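Local coordinates for c-di-GMP synthase (Capnocytophaga granulosa, PDB 6WT9), which joins two GTP molecules into the second messenger 3',3'-c-di-GMP, the alarm signal of a CBASS system that defends bacteria against phage, at residues 5-10 with 38-43; 14-19 with 90-95; 205-210 with 223-228. One frame throughout, in Å; residues are numbered along the deposited sequence.

In the fold
Starting at the N terminus, helix 6-17 supplies one side of two contacts. Contact 1 sets its first turns against the start of helix 40-49, closing a loop that contains helix 23-32. Contact 2 takes the C-terminal end of the same helix to residues 90-95, between helix 85-88 and strand 98-104 of the nucleotidyltransferase domain. The two cross along the chain, their segments alternating, and their centres are about 17 Å apart. Contact 3 follows in series beyond the chain's centre, about 32 Å from contact 2 centre to centre; it closes the short excursion through strands 212-216 and 221-226 at the edge of the sheet.

Contact 1: residues 5-10 with 38-43; sequences NYSALF and YNDVLK
The ring of Tyr6 lies flat against Val41, whose CG2 methyl sits over its centre, 3.8 Å from the centroid of the Tyr6 ring and 10° off the normal: a CH-pi contact. That methyl is anti to the backbone N of Val41, and the two side chains run side by side in the same direction. One turn further along, Phe10 offers a ring face to the root of Lys43. In this second CH-pi contact Lys43 CB stands 3.5 Å from Phe10 CD1, offset toward the rim; CD passes over the same face before the extended chain leads NZ away. Where the helices come nearest, Tyr6 CB and Asp40 CB meet at 3.7 Å. A water joins the polar edge, accepting from Ser7 N at 3.0 Å and donating to Asp40 OD2 at 2.8 Å, serving an amide of the first helical turn. Behind Ser7, Asn5 acts as N-cap: its OD1 accepts from Ala8 N at 3.1 Å, the donor standing above the carbonyl plane. The result is a helix-helix contact between 6-17 and 40-49. Phe10 also touches Phe29 and Phe30 of helix 23-32, while Tyr6 packs on Ile342 and Ile343 of helix 327-347 and hydrogen-bonds through OH to Asn346.

Contact 2: residues 14-19 with 90-95; sequences QNRSNP and THIKGY
Arg16 O and Gly94 N join the last turn of helix 6-17 to the loop that leads from helix 85-88 to strand 98-104 of the nucleotidyltransferase domain, a helix C-terminus receiving a loop amide. The hydrogen bond from Gly94 N to Arg16 O is 2.8 Å long and nearly straight at 170°, with the donor in the carbonyl plane on a lone pair. The same oxygen also accepts a hydrogen bond from a water, which in turn accepts one from Tyr95 N, so that Arg16 O receives one loop amide directly and is bridged to the next. A CA-H...O contact from Lys93 CA to Arg16 O, 3.4 Å, adds a weaker approach. Gly94 has no side chain, and the backbones come close there: its CA is 3.5 Å from Ser17 O.

Among the side chains, Arg16 runs with CG anti to its backbone nitrogen (chi1 175°), which lays the CG methylene 3.6 Å from Ile92 O and crosses the Lys93 chain at about a right angle. Its guanidinium reaches past the loop to helix 245-259, forming a salt bridge to Asp259 and a hydrogen bond to Asn255.

The apolar part is a proline-tyrosine CH-pi contact: Pro19 CG stands over the middle of the Tyr95 ring, 3.5 Å from its centroid and 10° off the ring normal, with Pro19 CB 3.7 Å from Tyr95 CE2.

Contact 3: residues 205-210 with 223-228; sequences RQIEYR and ENRDFP
Arg225 reaches Arg210 O with a side chain that leaves its backbone at an unusual chi1 of -108° and bends at chi3 (130°), bringing the edge of the guanidinium up to that carbonyl. Phe227, with CG anti to its carbonyl carbon, swings its ring to the same place, beside the turn at Tyr209.

The guanidinium grips one atom with two nitrogens, side-on. Arg225 NE donates to Arg210 O at 2.5 Å, a separation so short that its exact value is doubtful, and Arg225 NH2 donates to the same oxygen at 2.9 Å. Arg210 O lies close to the guanidinium plane, but neither donor lies in the plane of the carbonyl: NE is tilted from it and NH2 stands above it, both on the same face. The NH2 bond is also the more bent, at 131°. Sharing one acceptor between NE and NH2 probably limits how far the guanidinium can turn about the CD-NE bond.

The contact lies at the base of a beta hairpin at the sheet's edge, strands 212-216 and 221-226. Arg225 belongs to the second strand, which runs out through Asp226 to Phe227, the N-cap of helix 228-241, and segment 205-210 leads into the first. Tyr209 is the centre of an inverse gamma turn just ahead of the gripped carbonyl, and its side chain touches Phe229, Leu230 and Gln233 of that helix.

Ile207 CD1 comes to the edge of the guanidinium, 4.2 Å from Arg225 NH2. Within segment 223-228, Phe227 CZ lies over one face of the Arg225 guanidinium, offset toward its rim. Further out, Tyr195 makes a cation-pi contact with Arg225, and His318 stacks on the Phe227 ring. Tyr209 O meets that ring in plane at its edge, 3.3 Å from Phe227 CE2.

Contact 1: residues 5-10 with 38-43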
loop_
_atom_site.group_PDB
_atom_site.type_symbol
_atom_site.label_atom_id
_atom_site.label_comp_id
_atom_site.label_asym_id
_atom_site.label_seq_id
_atom_site.Cartn_x
_atom_site.Cartn_y
_atom_site.Cartn_z
ATOM N N ASN A 5 10.694 -13.747 18.665
ATOM C CA ASN A 5 10.062 -15.067 18.663
ATOM C C ASN A 5 9.422 -15.247 17.291
ATOM O O ASN A 5 8.286 -14.838 17.055
ATOM C CB ASN A 5 9.039 -15.177 19.789
ATOM C CG ASN A 5 8.474 -16.579 19.941
ATOM O OD1 ASN A 5 8.543 -17.402 19.028
ATOM N ND2 ASN A 5 7.902 -16.856 21.108
ATOM N N TYR A 6 10.164 -15.871 16.375
ATOM C CA TYR A 6 9.673 -16.006 15.008
ATOM C C TYR A 6 8.511 -16.985 14.913
ATOM O O TYR A 6 7.683 -16.870 14.002
ATOM C CB TYR A 6 10.814 -16.420 14.080
ATOM C CG TYR A 6 11.846 -15.330 13.912
ATOM C CD1 TYR A 6 11.555 -14.182 13.188
ATOM C CD2 TYR A 6 13.104 -15.442 14.488
ATOM C CE1 TYR A 6 12.489 -13.178 13.033
ATOM C CE2 TYR A 6 14.047 -14.441 14.339
ATOM C CZ TYR A 6 13.734 -13.311 13.612
ATOM O OH TYR A 6 14.667 -12.311 13.456
ATOM N N SER A 7 8.426 -17.943 15.838
ATOM C CA SER A 7 7.271 -18.834 15.874
ATOM C C SER A 7 5.989 -18.059 16.154
ATOM O O SER A 7 4.971 -18.250 15.479
ATOM C CB SER A 7 7.479 -19.919 16.930
ATOM O OG SER A 7 6.300 -20.684 17.114
ATOM N N ALA A 8 6.020 -17.179 17.158
ATOM C CA ALA A 8 4.846 -16.370 17.468
ATOM C C ALA A 8 4.602 -15.318 16.393
ATOM O O ALA A 8 3.450 -15.019 16.057
ATOM C CB ALA A 8 5.007 -15.713 18.839
ATOM N N LEU A 9 5.674 -14.743 15.843
ATOM C CA LEU A 9 5.516 -13.765 14.771
ATOM C C LEU A 9 4.937 -14.409 13.518
ATOM O O LEU A 9 4.155 -13.782 12.793
ATOM C CB LEU A 9 6.860 -13.101 14.467
ATOM C CG LEU A 9 7.383 -12.092 15.491
ATOM C CD1 LEU A 9 8.838 -11.749 15.206
ATOM C CD2 LEU A 9 6.533 -10.832 15.488
ATOM N N PHE A 10 5.306 -15.663 13.245
ATOM C CA PHE A 10 4.768 -16.348 12.074
ATOM C C PHE A 10 3.279 -16.632 12.232
ATOM O O PHE A 10 2.504 -16.436 11.288
ATOM C CB PHE A 10 5.534 -17.645 11.820
ATOM C CG PHE A 10 4.961 -18.476 10.709
ATOM C CD1 PHE A 10 5.082 -18.068 9.391
ATOM C CD2 PHE A 10 4.306 -19.666 10.981
ATOM C CE1 PHE A 10 4.560 -18.826 8.369
ATOM C CE2 PHE A 10 3.781 -20.429 9.960
ATOM C CZ PHE A 10 3.908 -20.008 8.652
ATOM N N TYR A 38 10.147 -26.476 9.531
ATOM C CA TYR A 38 10.917 -26.676 10.760
ATOM C C TYR A 38 11.961 -25.581 10.971
ATOM O O TYR A 38 12.991 -25.806 11.611
ATOM C CB TYR A 38 11.575 -28.060 10.776
ATOM C CG TYR A 38 10.657 -29.167 10.309
ATOM C CD1 TYR A 38 9.628 -29.630 11.120
ATOM C CD2 TYR A 38 10.816 -29.747 9.057
ATOM C CE1 TYR A 38 8.784 -30.640 10.697
ATOM C CE2 TYR A 38 9.976 -30.759 8.625
ATOM C CZ TYR A 38 8.961 -31.200 9.450
ATOM O OH TYR A 38 8.122 -32.206 9.026
ATOM N N ASN A 39 11.707 -24.386 10.439
ATOM C CA ASN A 39 12.622 -23.260 10.617
ATOM C C ASN A 39 11.793 -21.984 10.665
ATOM O O ASN A 39 11.300 -21.523 9.631
ATOM C CB ASN A 39 13.656 -23.207 9.499
ATOM C CG ASN A 39 14.880 -22.407 9.884
ATOM O OD1 ASN A 39 14.939 -21.200 9.667
ATOM N ND2 ASN A 39 15.864 -23.077 10.471
ATOM N N ASP A 40 11.661 -21.408 11.861
ATOM C CA ASP A 40 10.696 -20.333 12.071
ATOM C C ASP A 40 11.114 -19.033 11.395
ATOM O O ASP A 40 10.251 -18.277 10.931
ATOM C CB ASP A 40 10.485 -20.109 13.567
ATOM C CG ASP A 40 9.901 -21.324 14.262
ATOM O OD1 ASP A 40 9.081 -22.029 13.639
ATOM O OD2 ASP A 40 10.260 -21.572 15.431
ATOM N N VAL A 41 12.415 -18.741 11.333
ATOM C CA VAL A 41 12.833 -17.468 10.755
ATOM C C VAL A 41 12.599 -17.455 9.249
ATOM O O VAL A 41 12.253 -16.415 8.679
ATOM C CB VAL A 41 14.299 -17.156 11.114
ATOM C CG1 VAL A 41 15.245 -18.150 10.466
ATOM C CG2 VAL A 41 14.657 -15.730 10.713
ATOM N N LEU A 42 12.755 -18.602 8.582
ATOM C CA LEU A 42 12.466 -18.662 7.153
ATOM C C LEU A 42 10.970 -18.588 6.881
ATOM O O LEU A 42 10.558 -18.027 5.859
ATOM C CB LEU A 42 13.048 -19.939 6.543
ATOM C CG LEU A 42 14.554 -20.168 6.678
ATOM C CD1 LEU A 42 14.966 -21.423 5.929
ATOM C CD2 LEU A 42 15.342 -18.959 6.189
ATOM N N LYS A 43 10.149 -19.150 7.773
ATOM C CA LYS A 43 8.700 -19.061 7.615
ATOM C C LYS A 43 8.234 -17.615 7.692
ATOM O O LYS A 43 7.433 -17.161 6.867
ATOM C CB LYS A 43 7.996 -19.892 8.688
ATOM C CG LYS A 43 8.252 -21.384 8.642
ATOM C CD LYS A 43 7.488 -22.068 9.767
ATOM C CE LYS A 43 7.704 -23.567 9.777
ATOM N NZ LYS A 43 6.917 -24.213 10.866
HETATM O O HOH W 1 10.630 -19.427 17.174
#

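Contact 2: residues 14-19 with 90-95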
loop_
_atom_site.group_PDB
_atom_site.type_symbol
_atom_site.label_atom_id
_atom_site.label_comp_id
_atom_site.label_asym_id
_atom_site.label_seq_id
_atom_site.Cartn_x
_atom_site.Cartn_y
_atom_site.Cartn_z
ATOM N N GLN A 14 0.178 -15.169 10.026
ATOM C CA GLN A 14 -0.856 -15.964 9.370
ATOM C C GLN A 14 -2.238 -15.366 9.604
ATOM O O GLN A 14 -3.067 -15.323 8.688
ATOM C CB GLN A 14 -0.809 -17.410 9.865
ATOM C CG GLN A 14 0.316 -18.251 9.273
ATOM C CD GLN A 14 0.339 -19.664 9.828
ATOM O OE1 GLN A 14 0.269 -19.868 11.039
ATOM N NE2 GLN A 14 0.427 -20.649 8.941
ATOM N N ASN A 15 -2.503 -14.900 10.826
ATOM C CA ASN A 15 -3.787 -14.281 11.128
ATOM C C ASN A 15 -3.939 -12.920 10.465
ATOM O O ASN A 15 -5.070 -12.485 10.221
ATOM C CB ASN A 15 -3.962 -14.150 12.641
ATOM C CG ASN A 15 -4.013 -15.496 13.340
ATOM O OD1 ASN A 15 -4.494 -16.482 12.782
ATOM N ND2 ASN A 15 -3.518 -15.543 14.570
ATOM N N ARG A 16 -2.834 -12.239 10.166
ATOM C CA ARG A 16 -2.915 -10.949 9.492
ATOM C C ARG A 16 -3.216 -11.118 8.006
ATOM O O ARG A 16 -4.126 -10.474 7.474
ATOM C CB ARG A 16 -1.614 -10.173 9.696
ATOM C CG ARG A 16 -1.536 -8.855 8.942
ATOM C CD ARG A 16 -0.147 -8.249 9.076
ATOM N NE ARG A 16 0.196 -8.010 10.474
ATOM C CZ ARG A 16 1.427 -8.094 10.970
ATOM N NH1 ARG A 16 2.445 -8.422 10.181
ATOM N NH2 ARG A 16 1.638 -7.860 12.260
ATOM N N SER A 17 -2.464 -11.985 7.324
ATOM C CA SER A 17 -2.647 -12.170 5.889
ATOM C C SER A 17 -3.753 -13.162 5.554
ATOM O O SER A 17 -4.320 -13.089 4.458
ATOM C CB SER A 17 -1.335 -12.628 5.242
ATOM O OG SER A 17 -0.880 -13.850 5.798
ATOM N N ASN A 18 -4.073 -14.079 6.464
ATOM C CA ASN A 18 -5.097 -15.100 6.250
ATOM C C ASN A 18 -5.980 -15.165 7.491
ATOM O O ASN A 18 -5.953 -16.149 8.239
ATOM C CB ASN A 18 -4.447 -16.452 5.947
ATOM C CG ASN A 18 -5.454 -17.534 5.605
ATOM O OD1 ASN A 18 -6.647 -17.270 5.454
ATOM N ND2 ASN A 18 -4.972 -18.764 5.480
ATOM N N PRO A 19 -6.777 -14.120 7.741
ATOM C CA PRO A 19 -7.550 -14.082 8.993
ATOM C C PRO A 19 -8.641 -15.134 9.067
ATOM O O PRO A 19 -8.977 -15.580 10.171
ATOM C CB PRO A 19 -8.136 -12.662 8.999
ATOM C CG PRO A 19 -8.228 -12.297 7.558
ATOM C CD PRO A 19 -7.032 -12.937 6.901
ATOM N N THR A 90 0.485 -4.910 -2.845
ATOM C CA THR A 90 1.487 -4.728 -1.803
ATOM C C THR A 90 0.866 -4.655 -0.416
ATOM O O THR A 90 1.575 -4.385 0.558
ATOM C CB THR A 90 2.318 -3.472 -2.069
ATOM O OG1 THR A 90 1.449 -2.340 -2.187
ATOM C CG2 THR A 90 3.128 -3.625 -3.350
ATOM N N HIS A 91 -0.441 -4.877 -0.307
ATOM C CA HIS A 91 -1.082 -4.932 0.995
ATOM C C HIS A 91 -0.652 -6.192 1.736
ATOM O O HIS A 91 -0.324 -7.217 1.130
ATOM C CB HIS A 91 -2.608 -4.885 0.849
ATOM C CG HIS A 91 -3.177 -5.970 -0.016
ATOM N ND1 HIS A 91 -2.841 -6.121 -1.344
ATOM C CD2 HIS A 91 -4.081 -6.942 0.255
ATOM C CE1 HIS A 91 -3.502 -7.146 -1.851
ATOM N NE2 HIS A 91 -4.264 -7.660 -0.902
ATOM N N ILE A 92 -0.639 -6.099 3.064
ATOM C CA ILE A 92 -0.174 -7.190 3.915
ATOM C C ILE A 92 -1.282 -7.796 4.760
ATOM O O ILE A 92 -1.043 -8.819 5.420
ATOM C CB ILE A 92 0.990 -6.741 4.824
ATOM C CG1 ILE A 92 0.556 -5.569 5.706
ATOM C CG2 ILE A 92 2.202 -6.359 3.991
ATOM C CD1 ILE A 92 1.625 -5.105 6.665
ATOM N N LYS A 93 -2.475 -7.207 4.775
ATOM C CA LYS A 93 -3.596 -7.727 5.544
ATOM C C LYS A 93 -4.624 -8.349 4.612
ATOM O O LYS A 93 -4.936 -7.791 3.554
ATOM C CB LYS A 93 -4.259 -6.628 6.375
ATOM C CG LYS A 93 -3.310 -5.848 7.269
ATOM C CD LYS A 93 -4.081 -5.055 8.313
ATOM C CE LYS A 93 -5.244 -4.301 7.689
ATOM N NZ LYS A 93 -6.104 -3.648 8.717
ATOM N N GLY A 94 -5.149 -9.509 5.009
ATOM C CA GLY A 94 -6.218 -10.124 4.238
ATOM C C GLY A 94 -7.463 -9.259 4.189
ATOM O O GLY A 94 -8.154 -9.204 3.169
ATOM N N TYR A 95 -7.762 -8.571 5.286
ATOM C CA TYR A 95 -8.894 -7.647 5.347
ATOM C C TYR A 95 -8.481 -6.245 4.914
ATOM O O TYR A 95 -8.771 -5.250 5.575
ATOM C CB TYR A 95 -9.483 -7.636 6.753
ATOM C CG TYR A 95 -10.227 -8.900 7.116
ATOM C CD1 TYR A 95 -10.793 -9.700 6.131
ATOM C CD2 TYR A 95 -10.363 -9.292 8.440
ATOM C CE1 TYR A 95 -11.475 -10.857 6.457
ATOM C CE2 TYR A 95 -11.045 -10.446 8.778
ATOM C CZ TYR A 95 -11.597 -11.225 7.783
ATOM O OH TYR A 95 -12.276 -12.376 8.112
HETATM O O HOH W 2 -6.376 -8.909 7.858
#

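Contact 3: residues 205-210 with 223-228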
loop_
_atom_site.group_PDB
_atom_site.type_symbol
_atom_site.label_atom_id
_atom_site.label_comp_id
_atom_site.label_asym_id
_atom_site.label_seq_id
_atom_site.Cartn_x
_atom_site.Cartn_y
_atom_site.Cartn_z
ATOM N N ARG A 205 0.282 19.651 -25.968
ATOM C CA ARG A 205 -0.442 18.390 -25.908
ATOM C C ARG A 205 -0.778 18.087 -24.457
ATOM O O ARG A 205 -0.093 18.545 -23.538
ATOM C CB ARG A 205 0.366 17.238 -26.516
ATOM C CG ARG A 205 1.682 16.965 -25.806
ATOM C CD ARG A 205 2.318 15.673 -26.292
ATOM N NE ARG A 205 1.516 14.505 -25.943
ATOM C CZ ARG A 205 1.655 13.814 -24.815
ATOM N NH1 ARG A 205 0.881 12.762 -24.581
ATOM N NH2 ARG A 205 2.567 14.172 -23.920
ATOM N N GLN A 206 -1.843 17.315 -24.265
ATOM C CA GLN A 206 -2.232 16.861 -22.937
ATOM C C GLN A 206 -1.305 15.735 -22.496
ATOM O O GLN A 206 -1.264 14.674 -23.129
ATOM C CB GLN A 206 -3.684 16.389 -22.941
ATOM C CG GLN A 206 -4.073 15.564 -21.722
ATOM C CD GLN A 206 -5.291 14.693 -21.971
ATOM O OE1 GLN A 206 -5.415 13.606 -21.406
ATOM N NE2 GLN A 206 -6.196 15.166 -22.821
ATOM N N ILE A 207 -0.554 15.964 -21.416
ATOM C CA ILE A 207 0.260 14.888 -20.863
ATOM C C ILE A 207 -0.637 13.896 -20.129
ATOM O O ILE A 207 -1.771 14.201 -19.739
ATOM C CB ILE A 207 1.360 15.437 -19.939
ATOM C CG1 ILE A 207 0.783 15.829 -18.580
ATOM C CG2 ILE A 207 2.046 16.633 -20.588
ATOM C CD1 ILE A 207 1.836 16.235 -17.572
ATOM N N GLU A 208 -0.120 12.682 -19.944
ATOM C CA GLU A 208 -0.962 11.595 -19.453
ATOM C C GLU A 208 -1.237 11.727 -17.959
ATOM O O GLU A 208 -2.391 11.854 -17.537
ATOM C CB GLU A 208 -0.320 10.243 -19.774
ATOM C CG GLU A 208 -1.214 9.048 -19.465
ATOM C CD GLU A 208 -2.549 9.099 -20.196
ATOM O OE1 GLU A 208 -2.629 9.730 -21.274
ATOM O OE2 GLU A 208 -3.525 8.505 -19.690
ATOM N N TYR A 209 -0.189 11.691 -17.138
ATOM C CA TYR A 209 -0.363 11.699 -15.683
ATOM C C TYR A 209 -0.261 13.130 -15.154
ATOM O O TYR A 209 0.692 13.524 -14.478
ATOM C CB TYR A 209 0.651 10.777 -15.020
ATOM C CG TYR A 209 0.490 9.325 -15.398
ATOM C CD1 TYR A 209 -0.550 8.566 -14.876
ATOM C CD2 TYR A 209 1.376 8.710 -16.271
ATOM C CE1 TYR A 209 -0.703 7.235 -15.217
ATOM C CE2 TYR A 209 1.231 7.377 -16.615
ATOM C CZ TYR A 209 0.191 6.646 -16.086
ATOM O OH TYR A 209 0.040 5.323 -16.427
ATOM N N ARG A 210 -1.286 13.918 -15.477
ATOM C CA ARG A 210 -1.366 15.284 -14.983
ATOM C C ARG A 210 -1.757 15.354 -13.513
ATOM O O ARG A 210 -1.648 16.427 -12.910
ATOM C CB ARG A 210 -2.349 16.095 -15.830
ATOM C CG ARG A 210 -3.609 15.343 -16.238
ATOM C CD ARG A 210 -4.202 15.948 -17.502
ATOM N NE ARG A 210 -5.361 15.204 -17.990
ATOM C CZ ARG A 210 -6.619 15.617 -17.870
ATOM N NH1 ARG A 210 -7.610 14.876 -18.344
ATOM N NH2 ARG A 210 -6.885 16.777 -17.282
ATOM N N GLU A 223 -7.316 19.990 -2.997
ATOM C CA GLU A 223 -5.974 19.743 -2.491
ATOM C C GLU A 223 -4.964 19.768 -3.637
ATOM O O GLU A 223 -5.317 19.735 -4.819
ATOM C CB GLU A 223 -5.915 18.405 -1.752
ATOM C CG GLU A 223 -6.793 18.322 -0.505
ATOM C CD GLU A 223 -6.223 19.083 0.684
ATOM O OE1 GLU A 223 -6.061 20.318 0.593
ATOM O OE2 GLU A 223 -5.934 18.437 1.713
ATOM N N ASN A 224 -3.686 19.829 -3.273
ATOM C CA ASN A 224 -2.641 19.890 -4.280
ATOM C C ASN A 224 -2.531 18.562 -5.030
ATOM O O ASN A 224 -3.163 17.558 -4.687
ATOM C CB ASN A 224 -1.301 20.260 -3.645
ATOM C CG ASN A 224 -1.240 21.714 -3.223
ATOM O OD1 ASN A 224 -1.951 22.561 -3.768
ATOM N ND2 ASN A 224 -0.388 22.012 -2.250
ATOM N N ARG A 225 -1.697 18.577 -6.067
ATOM C CA ARG A 225 -1.599 17.460 -6.998
ATOM C C ARG A 225 -1.164 16.175 -6.302
ATOM O O ARG A 225 -0.242 16.171 -5.483
ATOM C CB ARG A 225 -0.608 17.799 -8.110
ATOM C CG ARG A 225 -1.229 18.066 -9.467
ATOM C CD ARG A 225 -0.205 18.713 -10.387
ATOM N NE ARG A 225 -0.117 18.053 -11.685
ATOM C CZ ARG A 225 0.799 18.341 -12.604
ATOM N NH1 ARG A 225 1.708 19.277 -12.363
ATOM N NH2 ARG A 225 0.812 17.693 -13.760
ATOM N N ASP A 226 -1.838 15.081 -6.647
ATOM C CA ASP A 226 -1.421 13.735 -6.283
ATOM C C ASP A 226 -1.382 12.885 -7.543
ATOM O O ASP A 226 -2.090 13.161 -8.516
ATOM C CB ASP A 226 -2.359 13.100 -5.245
ATOM C CG ASP A 226 -2.225 13.729 -3.873
ATOM O OD1 ASP A 226 -1.127 14.232 -3.552
ATOM O OD2 ASP A 226 -3.216 13.722 -3.112
ATOM N N PHE A 227 -0.545 11.849 -7.524
ATOM C CA PHE A 227 -0.305 11.005 -8.695
ATOM C C PHE A 227 -0.429 9.538 -8.302
ATOM O O PHE A 227 0.559 8.794 -8.306
ATOM C CB PHE A 227 1.068 11.301 -9.300
ATOM C CG PHE A 227 1.263 12.743 -9.687
ATOM C CD1 PHE A 227 1.703 13.674 -8.757
ATOM C CD2 PHE A 227 1.009 13.168 -10.981
ATOM C CE1 PHE A 227 1.885 15.001 -9.113
ATOM C CE2 PHE A 227 1.189 14.491 -11.344
ATOM C CZ PHE A 227 1.628 15.410 -10.407
ATOM N N PRO A 228 -1.640 9.081 -7.971
ATOM C CA PRO A 228 -1.796 7.698 -7.504
ATOM C C PRO A 228 -1.712 6.678 -8.629
ATOM O O PRO A 228 -1.191 5.575 -8.433
ATOM C CB PRO A 228 -3.184 7.707 -6.857
ATOM C CG PRO A 228 -3.934 8.743 -7.624
ATOM C CD PRO A 228 -2.927 9.802 -8.002
#